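Local coordinates for methyltransferase domain-containing protein (Deinococcus radiodurans, PDB 3M33), which is of unknown function but is probably a methyltransferase, at residues A[51-56]-A[110-115]. Numbering follows the deposited sequence.
With SO4 (sulfate ion), chain J.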
loop_
_atom_site.group_PDB
_atom_site.type_symbol
_atom_site.label_atom_id
_atom_site.label_comp_id
_atom_site.label_asym_id
_atom_site.label_seq_id
_atom_site.Cartn_x
_atom_site.Cartn_y
_atom_site.Cartn_z
ATOM N N ARG A 51 2.945 -8.884 -16.667
ATOM C CA ARG A 51 1.566 -8.427 -16.509
ATOM C C ARG A 51 1.268 -8.190 -15.033
ATOM O O ARG A 51 1.306 -9.121 -14.223
ATOM C CB ARG A 51 0.572 -9.463 -17.043
ATOM C CG ARG A 51 1.048 -10.230 -18.270
ATOM C CD ARG A 51 0.744 -9.512 -19.550
ATOM N NE ARG A 51 -0.658 -9.619 -19.945
ATOM C CZ ARG A 51 -1.157 -9.076 -21.055
ATOM N NH1 ARG A 51 -0.361 -8.396 -21.878
ATOM N NH2 ARG A 51 -2.445 -9.213 -21.348
ATOM N N VAL A 52 0.946 -6.950 -14.693
ATOM C CA VAL A 52 0.779 -6.565 -13.304
ATOM C C VAL A 52 -0.682 -6.294 -12.962
ATOM O O VAL A 52 -1.419 -5.712 -13.756
ATOM C CB VAL A 52 1.610 -5.319 -12.977
ATOM C CG1 VAL A 52 1.503 -4.982 -11.482
ATOM C CG2 VAL A 52 3.061 -5.540 -13.370
ATOM N N LEU A 53 -1.092 -6.745 -11.783
ATOM C CA LEU A 53 -2.346 -6.328 -11.178
ATOM C C LEU A 53 -2.049 -5.622 -9.860
ATOM O O LEU A 53 -1.411 -6.195 -8.964
ATOM C CB LEU A 53 -3.255 -7.521 -10.925
ATOM C CG LEU A 53 -4.574 -7.142 -10.246
ATOM C CD1 LEU A 53 -5.470 -6.368 -11.225
ATOM C CD2 LEU A 53 -5.286 -8.384 -9.773
ATOM N N GLU A 54 -2.499 -4.374 -9.744
ATOM C CA GLU A 54 -2.316 -3.614 -8.514
ATOM C C GLU A 54 -3.634 -3.445 -7.786
ATOM O O GLU A 54 -4.575 -2.871 -8.326
ATOM C CB GLU A 54 -1.722 -2.234 -8.802
ATOM C CG GLU A 54 -1.377 -1.470 -7.532
ATOM C CD GLU A 54 -1.232 0.035 -7.733
ATOM O OE1 GLU A 54 -1.307 0.525 -8.883
ATOM O OE2 GLU A 54 -1.052 0.730 -6.716
ATOM N N ALA A 55 -3.701 -3.951 -6.563
ATOM C CA ALA A 55 -4.891 -3.785 -5.732
ATOM C C ALA A 55 -4.840 -2.466 -4.964
ATOM O O ALA A 55 -3.842 -2.146 -4.302
ATOM C CB ALA A 55 -5.030 -4.963 -4.755
ATOM N N GLY A 56 -5.911 -1.689 -5.065
ATOM C CA GLY A 56 -6.027 -0.433 -4.334
ATOM C C GLY A 56 -5.130 0.658 -4.881
ATOM O O GLY A 56 -4.300 1.191 -4.139
ATOM N N ALA A 110 -6.744 -11.285 -16.265
ATOM C CA ALA A 110 -5.973 -12.381 -15.683
ATOM C C ALA A 110 -5.581 -13.342 -16.810
ATOM O O ALA A 110 -6.291 -13.431 -17.814
ATOM C CB ALA A 110 -6.797 -13.112 -14.615
ATOM N N PRO A 111 -4.470 -14.085 -16.644
ATOM C CA PRO A 111 -3.655 -14.205 -15.432
ATOM C C PRO A 111 -2.552 -13.155 -15.380
ATOM O O PRO A 111 -2.207 -12.566 -16.409
ATOM C CB PRO A 111 -3.029 -15.601 -15.571
ATOM C CG PRO A 111 -3.104 -15.931 -17.048
ATOM C CD PRO A 111 -3.866 -14.831 -17.758
ATOM N N PHE A 112 -2.006 -12.928 -14.186
ATOM C CA PHE A 112 -0.970 -11.922 -13.992
ATOM C C PHE A 112 0.313 -12.555 -13.450
ATOM O O PHE A 112 0.261 -13.547 -12.717
ATOM C CB PHE A 112 -1.468 -10.851 -13.016
ATOM C CG PHE A 112 -2.662 -10.089 -13.512
ATOM C CD1 PHE A 112 -2.503 -9.011 -14.383
ATOM C CD2 PHE A 112 -3.942 -10.437 -13.100
ATOM C CE1 PHE A 112 -3.605 -8.303 -14.848
ATOM C CE2 PHE A 112 -5.057 -9.725 -13.549
ATOM C CZ PHE A 112 -4.893 -8.661 -14.430
ATOM N N GLY A 113 1.462 -11.987 -13.805
ATOM C CA GLY A 113 2.728 -12.453 -13.265
ATOM C C GLY A 113 3.089 -11.771 -11.952
ATOM O O GLY A 113 3.931 -12.249 -11.190
ATOM N N LEU A 114 2.455 -10.638 -11.683
ATOM C CA LEU A 114 2.681 -9.930 -10.423
ATOM C C LEU A 114 1.374 -9.340 -9.889
ATOM O O LEU A 114 0.633 -8.682 -10.624
ATOM C CB LEU A 114 3.736 -8.824 -10.600
ATOM C CG LEU A 114 4.055 -7.951 -9.386
ATOM C CD1 LEU A 114 4.742 -8.787 -8.315
ATOM C CD2 LEU A 114 4.951 -6.778 -9.798
ATOM N N ILE A 115 1.098 -9.578 -8.610
ATOM C CA ILE A 115 -0.014 -8.926 -7.943
ATOM C C ILE A 115 0.605 -8.108 -6.837
ATOM O O ILE A 115 1.317 -8.629 -5.994
ATOM C CB ILE A 115 -1.029 -9.931 -7.367
ATOM C CG1 ILE A 115 -1.719 -10.716 -8.490
ATOM C CG2 ILE A 115 -2.064 -9.221 -6.536
ATOM C CD1 ILE A 115 -0.845 -11.798 -9.090
HETATM S S SO4 J . 3.711 -12.496 -16.747
HETATM O O1 SO4 J . 5.062 -12.461 -16.168
HETATM O O2 SO4 J . 3.793 -12.600 -18.208
HETATM O O3 SO4 J . 2.978 -13.657 -16.232
HETATM O O4 SO4 J . 3.031 -11.265 -16.410
#
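Leu-53 N donates to Leu-114 O over 2.8 Å, and an N-H...O angle of 172° marks this as the straightest of the three backbone bonds between 51-56 and 110-115. Two residues earlier, Arg-51 O accepts two amides: Gly-113 N at 2.9 Å, in the carbonyl plane but bent to 133°, and Leu-114 N, straighter, at 3.2 Å. This forked acceptor sits where the chain turns a corner at Gly-113, before the parallel pairs Val-52/Leu-114 and Leu-53/Ile-115. A sulfate, probably from the crystallisation liquor, lies beside Arg-51 N and Gly-113.

On the Leu-53 side, CB of Leu-53 stands over the centre of the Phe-112 ring, 3.6 Å from its centroid, a CH-pi contact. Phe-112 CG is anti to its carbonyl carbon (chi1 -63°), which lays the ring beneath Leu-53. A serine in place of Phe-112 would probably leave Leu-53 CB and both its methyls without their aromatic cover. On the opposite face from Leu-53, Val-52 CG2 meets Leu-114 CD2 at 4.2 Å.

Strand 51-55 lies between 112-118 and 72-77, Val-52 and Glu-54 both forming backbone bonds with Ala-74, all parallel, as in a Rossmann-like methyltransferase sheet; Leu-131 and Leu-128 of helix 128-131 pack on Leu-53 and Ile-115, respectively.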